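Local coordinates for ripening-associated protein (Musa acuminata, PDB 4PIT) that binds mannose-containing sugars as a jacalin-like lectin, with dimannose held in two glycan pockets of the chain, at residues Ser16-Gly21 and Arg53-Ser58; Val42-Thr45 and Thr50-Arg53; His63-Gln68 and Lys99-Phe104. The protein carries 1 engineered substitution. All blocks are in the same frame, centred on the assembly; numbering follows the deposited sequence.

Overall arrangement
The chain folds as a beta-prism of three four-stranded antiparallel sheets. Leaving the N terminus, it runs through 16-21, whose strand edges the first sheet. When it reaches 53-58, on an edge strand of the second sheet, contact 1 closes a loop of 31 residues and joins the two sheets side chain to side chain. The hairpin of contact 2, 42-45 with 50-53, opens inside that span; both contacts end on strand 49-56 and share R53. M20 of contact 1 packs on V42 and F44 of contact 2. Contact 3 follows in series, joining the other edge of the second sheet, 63-68, to the third sheet at 99-104. Its centre is about 19 Å from that of contact 1.

Contact 1 of 3, residues Ser16-Gly21 and Arg53-Ser58; sequences SAFDMG and RHYGGS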
ATOM      1  N   SER B  16      -6.328  18.665   8.965  1.00  9.08           N
ATOM      2  CA  SER B  16      -4.977  18.997   9.413  1.00  8.74           C
ATOM      3  C   SER B  16      -4.145  17.722   9.481  1.00 10.38           C
ATOM      4  O   SER B  16      -4.638  16.692   9.950  1.00 11.37           O
ATOM      5  CB  SER B  16      -4.996  19.666  10.789  1.00 13.59           C
ATOM      6  OG  SER B  16      -5.795  20.848  10.766  1.00 14.78           O
ATOM      7  N   ALA B  17      -2.900  17.792   9.046  1.00  9.46           N
ATOM      8  CA  ALA B  17      -2.052  16.597   9.102  1.00  9.42           C
ATOM      9  C   ALA B  17      -1.704  16.220  10.513  1.00 12.06           C
ATOM     10  O   ALA B  17      -1.491  17.077  11.379  1.00 12.76           O
ATOM     11  CB  ALA B  17      -0.755  16.852   8.345  1.00 10.21           C
ATOM     12  N   PHE B  18      -1.604  14.939  10.729  1.00  8.25           N
ATOM     13  CA  PHE B  18      -1.105  14.378  11.978  1.00  8.40           C
ATOM     14  C   PHE B  18      -0.057  13.318  11.660  1.00 10.77           C
ATOM     15  O   PHE B  18      -0.069  12.715  10.580  1.00 10.46           O
ATOM     16  CB  PHE B  18      -2.218  13.786  12.849  1.00  9.96           C
ATOM     17  CG  PHE B  18      -2.883  12.558  12.278  1.00  9.08           C
ATOM     18  CD1 PHE B  18      -2.386  11.287  12.552  1.00  9.02           C
ATOM     19  CD2 PHE B  18      -4.071  12.663  11.565  1.00 11.88           C
ATOM     20  CE1 PHE B  18      -3.047  10.145  12.089  1.00  8.58           C
ATOM     21  CE2 PHE B  18      -4.725  11.524  11.088  1.00 11.31           C
ATOM     22  CZ  PHE B  18      -4.222  10.271  11.361  1.00  9.49           C
ATOM     23  N   ASP B  19       0.827  13.052  12.629  1.00 10.02           N
ATOM     24  CA  ASP B  19       1.892  12.081  12.423  1.00  9.79           C
ATOM     25  C   ASP B  19       2.370  11.609  13.790  1.00 12.73           C
ATOM     26  O   ASP B  19       3.045  12.358  14.514  1.00 13.66           O
ATOM     27  CB  ASP B  19       3.021  12.729  11.596  1.00 10.80           C
ATOM     28  CG  ASP B  19       4.138  11.778  11.197  1.00 16.87           C
ATOM     29  OD1 ASP B  19       4.129  10.627  11.664  1.00 11.19           O
ATOM     30  OD2 ASP B  19       5.067  12.221  10.482  1.00 22.63           O
ATOM     31  N   MET B  20       2.037  10.356  14.133  1.00 10.08           N
ATOM     32  CA  MET B  20       2.393   9.727  15.418  1.00 11.08           C
ATOM     33  C   MET B  20       3.878   9.377  15.473  1.00 14.22           C
ATOM     34  O   MET B  20       4.457   9.272  16.551  1.00 13.23           O
ATOM     35  CB  MET B  20       1.550   8.449  15.476  1.00 15.51           C
ATOM     36  CG  MET B  20       1.332   7.850  16.770  1.00 20.66           C
ATOM     37  SD  MET B  20       0.415   6.332  16.304  1.00 23.37           S
ATOM     38  CE  MET B  20       1.133   5.277  17.550  1.00 20.50           C
ATOM     39  N   GLY B  21       4.475   9.113  14.320  1.00 10.64           N
ATOM     40  CA  GLY B  21       5.834   8.610  14.274  1.00 11.71           C
ATOM     41  C   GLY B  21       5.822   7.100  14.451  1.00 13.52           C
ATOM     42  O   GLY B  21       4.790   6.488  14.737  1.00 12.51           O
ATOM     43  N   ARG B  53      -4.128   9.232  21.574  1.00  9.25           N
ATOM     44  CA  ARG B  53      -4.270  10.410  20.725  1.00  8.50           C
ATOM     45  C   ARG B  53      -5.500  10.228  19.891  1.00  9.78           C
ATOM     46  O   ARG B  53      -5.685   9.138  19.325  1.00  9.99           O
ATOM     47  CB  ARG B  53      -3.028  10.613  19.835  1.00 10.22           C
ATOM     48  CG  ARG B  53      -1.808  10.952  20.688  1.00 10.71           C
ATOM     49  CD  ARG B  53      -0.569  11.206  19.884  1.00 13.54           C
ATOM     50  NE  ARG B  53       0.581  11.365  20.779  1.00 17.85           N
ATOM     51  CZ  ARG B  53       1.816  11.626  20.369  1.00 22.45           C
ATOM     52  NH1 ARG B  53       2.808  11.722  21.253  1.00 18.45           N
ATOM     53  NH2 ARG B  53       2.079  11.748  19.072  1.00 17.47           N
ATOM     54  N   HIS B  54      -6.305  11.301  19.742  1.00  8.19           N
ATOM     55  CA  HIS B  54      -7.508  11.304  18.928  1.00  8.53           C
ATOM     56  C   HIS B  54      -7.271  12.104  17.661  1.00 10.61           C
ATOM     57  O   HIS B  54      -6.784  13.239  17.731  1.00  9.91           O
ATOM     58  CB  HIS B  54      -8.717  11.934  19.687  1.00  9.50           C
ATOM     59  CG  HIS B  54      -9.968  11.924  18.851  1.00 11.52           C
ATOM     60  ND1 HIS B  54     -10.727  10.767  18.720  1.00 11.91           N
ATOM     61  CD2 HIS B  54     -10.514  12.899  18.078  1.00 13.55           C
ATOM     62  CE1 HIS B  54     -11.717  11.076  17.882  1.00 12.73           C
ATOM     63  NE2 HIS B  54     -11.654  12.356  17.502  1.00 13.53           N
ATOM     64  N   TYR B  55      -7.659  11.542  16.515  1.00  8.30           N
ATOM     65  CA  TYR B  55      -7.557  12.211  15.224  1.00  8.51           C
ATOM     66  C   TYR B  55      -8.906  12.214  14.548  1.00 11.54           C
ATOM     67  O   TYR B  55      -9.628  11.220  14.634  1.00 10.59           O
ATOM     68  CB  TYR B  55      -6.532  11.520  14.329  1.00  9.84           C
ATOM     69  CG  TYR B  55      -5.186  11.338  14.997  1.00 10.29           C
ATOM     70  CD1 TYR B  55      -4.399  12.436  15.343  1.00 12.42           C
ATOM     71  CD2 TYR B  55      -4.706  10.068  15.296  1.00 12.36           C
ATOM     72  CE1 TYR B  55      -3.135  12.258  15.928  1.00 10.51           C
ATOM     73  CE2 TYR B  55      -3.451   9.882  15.867  1.00 13.42           C
ATOM     74  CZ  TYR B  55      -2.679  10.972  16.193  1.00 13.91           C
ATOM     75  OH  TYR B  55      -1.424  10.716  16.727  1.00 19.42           O
ATOM     76  N   GLY B  56      -9.236  13.298  13.865  1.00  9.16           N
ATOM     77  CA  GLY B  56     -10.555  13.403  13.253  1.00  9.81           C
ATOM     78  C   GLY B  56     -11.548  14.043  14.214  1.00 13.14           C
ATOM     79  O   GLY B  56     -11.146  14.618  15.227  1.00 13.46           O
ATOM     80  N   GLY B  57     -12.819  13.937  13.880  1.00  9.99           N
ATOM     81  CA  GLY B  57     -13.931  14.580  14.585  1.00 12.71           C
ATOM     82  C   GLY B  57     -14.521  13.812  15.741  1.00 16.00           C
ATOM     83  O   GLY B  57     -14.016  12.749  16.136  1.00 13.64           O
ATOM     84  N   SER B  58     -15.646  14.325  16.254  1.00 14.64           N
ATOM     85  CA  SER B  58     -16.258  13.760  17.457  1.00 14.86           C
ATOM     86  C   SER B  58     -17.463  12.842  17.219  1.00 17.38           C
ATOM     87  O   SER B  58     -18.001  12.302  18.193  1.00 18.45           O
ATOM     88  CB  SER B  58     -16.672  14.886  18.397  1.00 19.02           C
ATOM     89  OG  SER B  58     -17.586  15.722  17.717  1.00 20.87           O
TER
HETATM   90  O   HOH W   1       4.817  11.602  18.321  1.00 25.41           O
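R53 reaches M20 through its far end: NH2 comes to 4.2 Å of M20 CA and, more tellingly, shares a water with the M20 carbonyl. That water accepts from R53 NH2 at 2.8 Å and gives a proton to M20 O at 2.9 Å, lying in the guanidinium plane at its edge. A long, extended arginine suits the place, since it spans the gap while its NE is held by E51. The M20 backbone it meets lies in an Asx turn, in which OD1 of D19 accepts from the amide of G21. H54, next along, has its ring nitrogens engaged by D41 and, from NE2 at 2.8 Å, by G57 O.

In the jacalin-type beta-prism, strand 16-19 edges one sheet and strand 49-56 edges the next. No direct hydrogen bond joins the two segments; beside the bridging water, the main tie is a pair of stacked rings. Y55 lays its ring face-to-face on that of F18, with centroids 3.8 Å apart and planes only 8° from parallel. The nearest atoms are Y55 CD1 and F18 CG, at 3.4 Å. Y55 CB also sits over the F18 ring, making a CH-pi contact 3.9 Å from its centroid. F18 sets its ring against the face of Y55 with CG between the backbone N and the carbonyl carbon (chi1 67°). A tyrosine is long enough here for OH to pass F18 and rest 3.9 Å from M20 CB.

Contact 2 of 3, residues Val42-Thr45 and Thr50-Arg53; sequences VTFT and TETR
F44 packs its ring against the side chains of E51 and R53, the close-fitting side of this antiparallel beta hairpin. The tip of the ring, CZ, lies 3.6 Å from E51 CD and equally 3.6 Å from R53 NE. The ring brings this CZ edge over a face of the R53 guanidinium, the planes standing 83° apart. E51 starts with CG anti to its amide nitrogen (chi1 -175°), and the extended chain then runs beside the ring in the same direction. Apolar types suit the buried V42 and F44; Y24 stacks on F44, while E51 and R53 cover its ring from the edge strand.

The backbones pair regularly, V42 with R53 and F44 with E51 being the hydrogen-bonded pairs; F44 N reaches E51 O at 2.9 Å.

Among the threonines, T50 and T52 lie toward solvent, whereas T43 and T45 are partly covered by strand 25-33. T43 OG1 and T52 OG1 share a hydrogen bond of 2.7 Å, and the methyls T43 CG2 and T50 CG2 meet at 3.6 Å. Threonine thus pairs by hydroxyl and packs by methyl, and its beta-branching favours an extended backbone.

R53 NE donates to E51 OE2 at 2.9 Å from above the carboxylate plane. This salt bridge probably limits rotation of both chains, keeping their charges paired where they cover an apolar ring.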
ATOM      1  N   VAL B  42      -5.814   6.342  18.924  1.00  9.65           N
ATOM      2  CA  VAL B  42      -4.732   5.375  18.924  1.00  8.92           C
ATOM      3  C   VAL B  42      -4.173   5.380  20.309  1.00 11.37           C
ATOM      4  O   VAL B  42      -3.813   6.456  20.822  1.00 10.93           O
ATOM      5  CB  VAL B  42      -3.624   5.646  17.872  1.00  9.92           C
ATOM      6  CG1 VAL B  42      -2.520   4.592  17.919  1.00 10.18           C
ATOM      7  CG2 VAL B  42      -4.210   5.787  16.446  1.00 10.05           C
ATOM      8  N   THR B  43      -4.135   4.197  20.952  1.00  9.77           N
ATOM      9  CA  THR B  43      -3.582   4.075  22.309  1.00 10.35           C
ATOM     10  C   THR B  43      -2.294   3.310  22.207  1.00 11.83           C
ATOM     11  O   THR B  43      -2.245   2.255  21.561  1.00 10.96           O
ATOM     12  CB  THR B  43      -4.599   3.417  23.271  1.00 13.87           C
ATOM     13  OG1 THR B  43      -5.798   4.210  23.316  1.00 11.77           O
ATOM     14  CG2 THR B  43      -4.055   3.301  24.716  1.00 13.27           C
ATOM     15  N   PHE B  44      -1.245   3.843  22.839  1.00 10.33           N
ATOM     16  CA  PHE B  44       0.058   3.226  22.745  1.00 10.39           C
ATOM     17  C   PHE B  44       0.803   3.330  24.057  1.00 13.34           C
ATOM     18  O   PHE B  44       0.417   4.119  24.932  1.00 12.83           O
ATOM     19  CB  PHE B  44       0.866   3.915  21.627  1.00 12.04           C
ATOM     20  CG  PHE B  44       1.067   5.400  21.834  1.00 13.89           C
ATOM     21  CD1 PHE B  44       2.121   5.873  22.616  1.00 16.21           C
ATOM     22  CD2 PHE B  44       0.205   6.321  21.247  1.00 16.68           C
ATOM     23  CE1 PHE B  44       2.291   7.251  22.837  1.00 17.88           C
ATOM     24  CE2 PHE B  44       0.395   7.696  21.451  1.00 20.10           C
ATOM     25  CZ  PHE B  44       1.444   8.140  22.221  1.00 17.39           C
ATOM     26  N   THR B  45       1.851   2.522  24.203  1.00 11.99           N
ATOM     27  CA  THR B  45       2.724   2.582  25.367  1.00 12.13           C
ATOM     28  C   THR B  45       4.112   2.973  24.911  1.00 15.28           C
ATOM     29  O   THR B  45       4.541   2.685  23.779  1.00 14.95           O
ATOM     30  CB  THR B  45       2.738   1.259  26.157  1.00 17.04           C
ATOM     31  OG1 THR B  45       3.255   0.242  25.309  1.00 18.79           O
ATOM     32  CG2 THR B  45       1.351   0.854  26.693  1.00 20.24           C
ATOM     33  N   THR B  50       1.110   4.933  29.189  1.00 15.90           N
ATOM     34  CA  THR B  50       0.036   4.724  28.219  1.00 14.62           C
ATOM     35  C   THR B  50      -0.542   6.087  27.853  1.00 18.43           C
ATOM     36  O   THR B  50      -0.832   6.899  28.739  1.00 18.50           O
ATOM     37  CB  THR B  50      -1.028   3.778  28.775  1.00 18.76           C
ATOM     38  OG1 THR B  50      -0.400   2.552  29.149  1.00 19.33           O
ATOM     39  CG2 THR B  50      -2.114   3.441  27.736  1.00 22.82           C
ATOM     40  N   GLU B  51      -0.714   6.340  26.541  1.00 13.19           N
ATOM     41  CA  GLU B  51      -1.270   7.598  26.043  1.00 12.52           C
ATOM     42  C   GLU B  51      -2.263   7.283  24.954  1.00 12.36           C
ATOM     43  O   GLU B  51      -2.079   6.308  24.225  1.00 11.86           O
ATOM     44  CB  GLU B  51      -0.135   8.490  25.503  1.00 14.15           C
ATOM     45  CG  GLU B  51      -0.546   9.894  25.057  1.00 27.32           C
ATOM     46  CD  GLU B  51       0.574  10.768  24.518  1.00 43.42           C
ATOM     47  OE1 GLU B  51       1.708  10.673  25.045  1.00 45.33           O
ATOM     48  OE2 GLU B  51       0.305  11.589  23.608  1.00 25.08           O
ATOM     49  N   THR B  52      -3.244   8.149  24.777  1.00 11.02           N
ATOM     50  CA  THR B  52      -4.220   8.035  23.680  1.00  9.00           C
ATOM     51  C   THR B  52      -4.238   9.323  22.913  1.00 11.52           C
ATOM     52  O   THR B  52      -4.318  10.396  23.520  1.00 12.08           O
ATOM     53  CB  THR B  52      -5.637   7.704  24.218  1.00 12.53           C
ATOM     54  OG1 THR B  52      -5.608   6.431  24.889  1.00 13.09           O
ATOM     55  CG2 THR B  52      -6.712   7.677  23.108  1.00 13.44           C
ATOM     56  N   ARG B  53      -4.128   9.232  21.574  1.00  9.25           N
ATOM     57  CA  ARG B  53      -4.270  10.410  20.725  1.00  8.50           C
ATOM     58  C   ARG B  53      -5.500  10.228  19.891  1.00  9.78           C
ATOM     59  O   ARG B  53      -5.685   9.138  19.325  1.00  9.99           O
ATOM     60  CB  ARG B  53      -3.028  10.613  19.835  1.00 10.22           C
ATOM     61  CG  ARG B  53      -1.808  10.952  20.688  1.00 10.71           C
ATOM     62  CD  ARG B  53      -0.569  11.206  19.884  1.00 13.54           C
ATOM     63  NE  ARG B  53       0.581  11.365  20.779  1.00 17.85           N
ATOM     64  CZ  ARG B  53       1.816  11.626  20.369  1.00 22.45           C
ATOM     65  NH1 ARG B  53       2.808  11.722  21.253  1.00 18.45           N
ATOM     66  NH2 ARG B  53       2.079  11.748  19.072  1.00 17.47           N
TER

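Contact 3 of 3, residues His63-Gln68 and Lys99-Phe104; sequences HEIVLQ and KAYGPF
Where the second and third sheets of the beta-prism meet edge to edge, H63 and I65 of strand 61-66 face F104 and Y101 of strand 100-104. The H63 and F104 rings form an offset stack, with planes 5° apart and centroids separated by 4.5 Å. H63 CG lies 3.5 Å from F104 CD1, while H63 CB takes the middle of the phenyl face, a CH-pi contact 3.6 Å from its centroid. G102 CA lies over the opposite face of F104. Glycine fits at 102 because phi is positive there and a CB would run into F104 CD2.

The two segments run in nearly opposite directions, yet no direct hydrogen bond joins them, and here side chains close the border between the sheets of the beta-prism. The side chain of H63 is about 9 Å from a bound mannose.

Further along, I65 covers the Y101 ring. Its CG2 stands 3.8 Å above the centroid, almost on the ring normal, and its CD1 meets Y101 CB at 3.6 Å. With CG1 beside the backbone N (chi1 -57°), both branches of the isoleucine reach the tyrosine. F94 packs on the buried I65. Y101 OH extends past this apolar patch to bond with E71, and a water gives it a proton at 2.7 Å; the same water is placed to give one to V66 O and may bridge the segments.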
ATOM      1  N   HIS B  63     -15.552   1.400  17.526  1.00 11.11           N
ATOM      2  CA  HIS B  63     -15.257  -0.002  17.234  1.00 12.88           C
ATOM      3  C   HIS B  63     -13.798  -0.235  17.605  1.00 15.41           C
ATOM      4  O   HIS B  63     -12.906   0.353  16.978  1.00 14.12           O
ATOM      5  CB  HIS B  63     -15.514  -0.286  15.750  1.00 14.67           C
ATOM      6  CG  HIS B  63     -16.886   0.115  15.307  1.00 17.82           C
ATOM      7  ND1 HIS B  63     -17.989  -0.678  15.588  1.00 20.01           N
ATOM      8  CD2 HIS B  63     -17.293   1.223  14.644  1.00 19.76           C
ATOM      9  CE1 HIS B  63     -19.032  -0.040  15.065  1.00 19.01           C
ATOM     10  NE2 HIS B  63     -18.670   1.115  14.503  1.00 18.83           N
ATOM     11  N   GLU B  64     -13.532  -1.069  18.618  1.00 13.53           N
ATOM     12  CA  GLU B  64     -12.171  -1.228  19.112  1.00 11.64           C
ATOM     13  C   GLU B  64     -11.472  -2.450  18.600  1.00 15.00           C
ATOM     14  O   GLU B  64     -12.060  -3.543  18.486  1.00 16.86           O
ATOM     15  CB  GLU B  64     -12.164  -1.276  20.641  1.00 13.33           C
ATOM     16  CG  GLU B  64     -10.976  -0.573  21.273  1.00 20.23           C
ATOM     17  CD  GLU B  64     -11.183  -0.326  22.763  1.00 34.57           C
ATOM     18  OE1 GLU B  64     -12.255  -0.695  23.301  1.00 37.34           O
ATOM     19  OE2 GLU B  64     -10.266   0.240  23.393  1.00 33.46           O
ATOM     20  N   ILE B  65     -10.180  -2.266  18.352  1.00 11.33           N
ATOM     21  CA  ILE B  65      -9.228  -3.301  18.014  1.00 10.06           C
ATOM     22  C   ILE B  65      -8.228  -3.305  19.144  1.00 12.90           C
ATOM     23  O   ILE B  65      -7.425  -2.373  19.233  1.00 13.19           O
ATOM     24  CB  ILE B  65      -8.542  -3.073  16.640  1.00 11.99           C
ATOM     25  CG1 ILE B  65      -9.594  -2.955  15.517  1.00 12.25           C
ATOM     26  CG2 ILE B  65      -7.506  -4.199  16.358  1.00 14.86           C
ATOM     27  CD1 ILE B  65      -8.970  -2.549  14.142  1.00 15.52           C
ATOM     28  N   VAL B  66      -8.312  -4.281  20.061  1.00 11.93           N
ATOM     29  CA  VAL B  66      -7.406  -4.344  21.205  1.00 11.62           C
ATOM     30  C   VAL B  66      -6.438  -5.469  20.941  1.00 15.49           C
ATOM     31  O   VAL B  66      -6.853  -6.640  20.884  1.00 16.91           O
ATOM     32  CB  VAL B  66      -8.172  -4.539  22.550  1.00 14.63           C
ATOM     33  CG1 VAL B  66      -7.226  -4.473  23.755  1.00 15.32           C
ATOM     34  CG2 VAL B  66      -9.294  -3.527  22.715  1.00 15.12           C
ATOM     35  N   LEU B  67      -5.164  -5.138  20.741  1.00 12.16           N
ATOM     36  CA  LEU B  67      -4.172  -6.162  20.412  1.00 12.99           C
ATOM     37  C   LEU B  67      -3.827  -7.059  21.593  1.00 19.47           C
ATOM     38  O   LEU B  67      -3.432  -6.576  22.653  1.00 19.52           O
ATOM     39  CB  LEU B  67      -2.897  -5.527  19.842  1.00 12.94           C
ATOM     40  CG  LEU B  67      -3.121  -4.674  18.584  1.00 14.64           C
ATOM     41  CD1 LEU B  67      -1.803  -3.969  18.178  1.00 13.73           C
ATOM     42  CD2 LEU B  67      -3.664  -5.528  17.433  1.00 13.31           C
ATOM     43  N   GLN B  68      -3.937  -8.370  21.373  1.00 18.00           N
ATOM     44  CA  GLN B  68      -3.552  -9.359  22.389  1.00 20.48           C
ATOM     45  C   GLN B  68      -2.014  -9.514  22.385  1.00 26.89           C
ATOM     46  O   GLN B  68      -1.331  -9.009  21.478  1.00 22.39           O
ATOM     47  CB  GLN B  68      -4.253 -10.695  22.106  1.00 21.66           C
ATOM     48  CG  GLN B  68      -5.778 -10.572  22.122  1.00 34.68           C
ATOM     49  CD  GLN B  68      -6.463 -11.621  21.283  1.00 53.59           C
ATOM     50  OE1 GLN B  68      -6.962 -11.348  20.179  1.00 52.72           O
ATOM     51  NE2 GLN B  68      -6.524 -12.838  21.798  1.00 34.10           N
ATOM     52  N   LYS B  99      -6.890 -12.052  13.225  1.00 17.43           N
ATOM     53  CA  LYS B  99      -8.169 -11.956  12.534  1.00 18.05           C
ATOM     54  C   LYS B  99      -8.351 -10.643  11.803  1.00 19.22           C
ATOM     55  O   LYS B  99      -7.546  -9.738  11.942  1.00 17.73           O
ATOM     56  CB  LYS B  99      -9.334 -12.142  13.515  1.00 22.31           C
ATOM     57  CG  LYS B  99      -9.352 -11.169  14.660  1.00 22.96           C
ATOM     58  CD  LYS B  99     -10.767 -11.140  15.231  1.00 33.91           C
ATOM     59  CE  LYS B  99     -10.781 -10.862  16.704  1.00 47.72           C
ATOM     60  N   ALA B 100      -9.461 -10.549  11.079  1.00 16.69           N
ATOM     61  CA  ALA B 100      -9.864  -9.349  10.357  1.00 15.36           C
ATOM     62  C   ALA B 100     -10.832  -8.518  11.207  1.00 17.47           C
ATOM     63  O   ALA B 100     -11.697  -9.060  11.922  1.00 16.53           O
ATOM     64  CB  ALA B 100     -10.512  -9.731   9.044  1.00 16.94           C
ATOM     65  N   TYR B 101     -10.699  -7.186  11.117  1.00 12.91           N
ATOM     66  CA  TYR B 101     -11.559  -6.263  11.842  1.00 12.28           C
ATOM     67  C   TYR B 101     -12.200  -5.323  10.865  1.00 16.04           C
ATOM     68  O   TYR B 101     -11.518  -4.767   9.984  1.00 16.98           O
ATOM     69  CB  TYR B 101     -10.764  -5.467  12.897  1.00 12.54           C
ATOM     70  CG  TYR B 101     -10.158  -6.309  14.006  1.00 14.80           C
ATOM     71  CD1 TYR B 101      -8.930  -6.935  13.837  1.00 16.45           C
ATOM     72  CD2 TYR B 101     -10.803  -6.448  15.239  1.00 17.61           C
ATOM     73  CE1 TYR B 101      -8.358  -7.698  14.847  1.00 19.52           C
ATOM     74  CE2 TYR B 101     -10.225  -7.199  16.269  1.00 16.82           C
ATOM     75  CZ  TYR B 101      -8.997  -7.816  16.065  1.00 24.17           C
ATOM     76  OH  TYR B 101      -8.380  -8.575  17.036  1.00 26.91           O
ATOM     77  N   GLY B 102     -13.507  -5.130  11.020  1.00 13.05           N
ATOM     78  CA  GLY B 102     -14.227  -4.247  10.131  1.00 14.10           C
ATOM     79  C   GLY B 102     -14.431  -4.832   8.748  1.00 19.45           C
ATOM     80  O   GLY B 102     -14.540  -6.054   8.588  1.00 20.59           O
ATOM     81  N   PRO B 103     -14.464  -3.980   7.722  1.00 16.05           N
ATOM     82  CA  PRO B 103     -14.299  -2.518   7.769  1.00 15.27           C
ATOM     83  C   PRO B 103     -15.463  -1.827   8.462  1.00 16.70           C
ATOM     84  O   PRO B 103     -16.583  -2.360   8.539  1.00 18.40           O
ATOM     85  CB  PRO B 103     -14.223  -2.136   6.282  1.00 18.18           C
ATOM     86  CG  PRO B 103     -15.025  -3.205   5.587  1.00 23.19           C
ATOM     87  CD  PRO B 103     -14.643  -4.448   6.330  1.00 18.96           C
ATOM     88  N   PHE B 104     -15.186  -0.634   8.979  1.00 12.47           N
ATOM     89  CA  PHE B 104     -16.158   0.213   9.665  1.00 11.36           C
ATOM     90  C   PHE B 104     -16.415   1.414   8.807  1.00 13.33           C
ATOM     91  O   PHE B 104     -15.483   1.980   8.220  1.00 12.33           O
ATOM     92  CB  PHE B 104     -15.600   0.612  11.040  1.00 11.89           C
ATOM     93  CG  PHE B 104     -15.182  -0.585  11.845  1.00 12.44           C
ATOM     94  CD1 PHE B 104     -16.132  -1.486  12.323  1.00 14.99           C
ATOM     95  CD2 PHE B 104     -13.835  -0.859  12.059  1.00 14.24           C
ATOM     96  CE1 PHE B 104     -15.735  -2.642  13.020  1.00 16.44           C
ATOM     97  CE2 PHE B 104     -13.441  -1.986  12.796  1.00 16.55           C
ATOM     98  CZ  PHE B 104     -14.396  -2.847  13.298  1.00 15.26           C
TER
HETATM   99  O   HOH W   2      -8.210  -8.660  19.732  1.00 54.32           O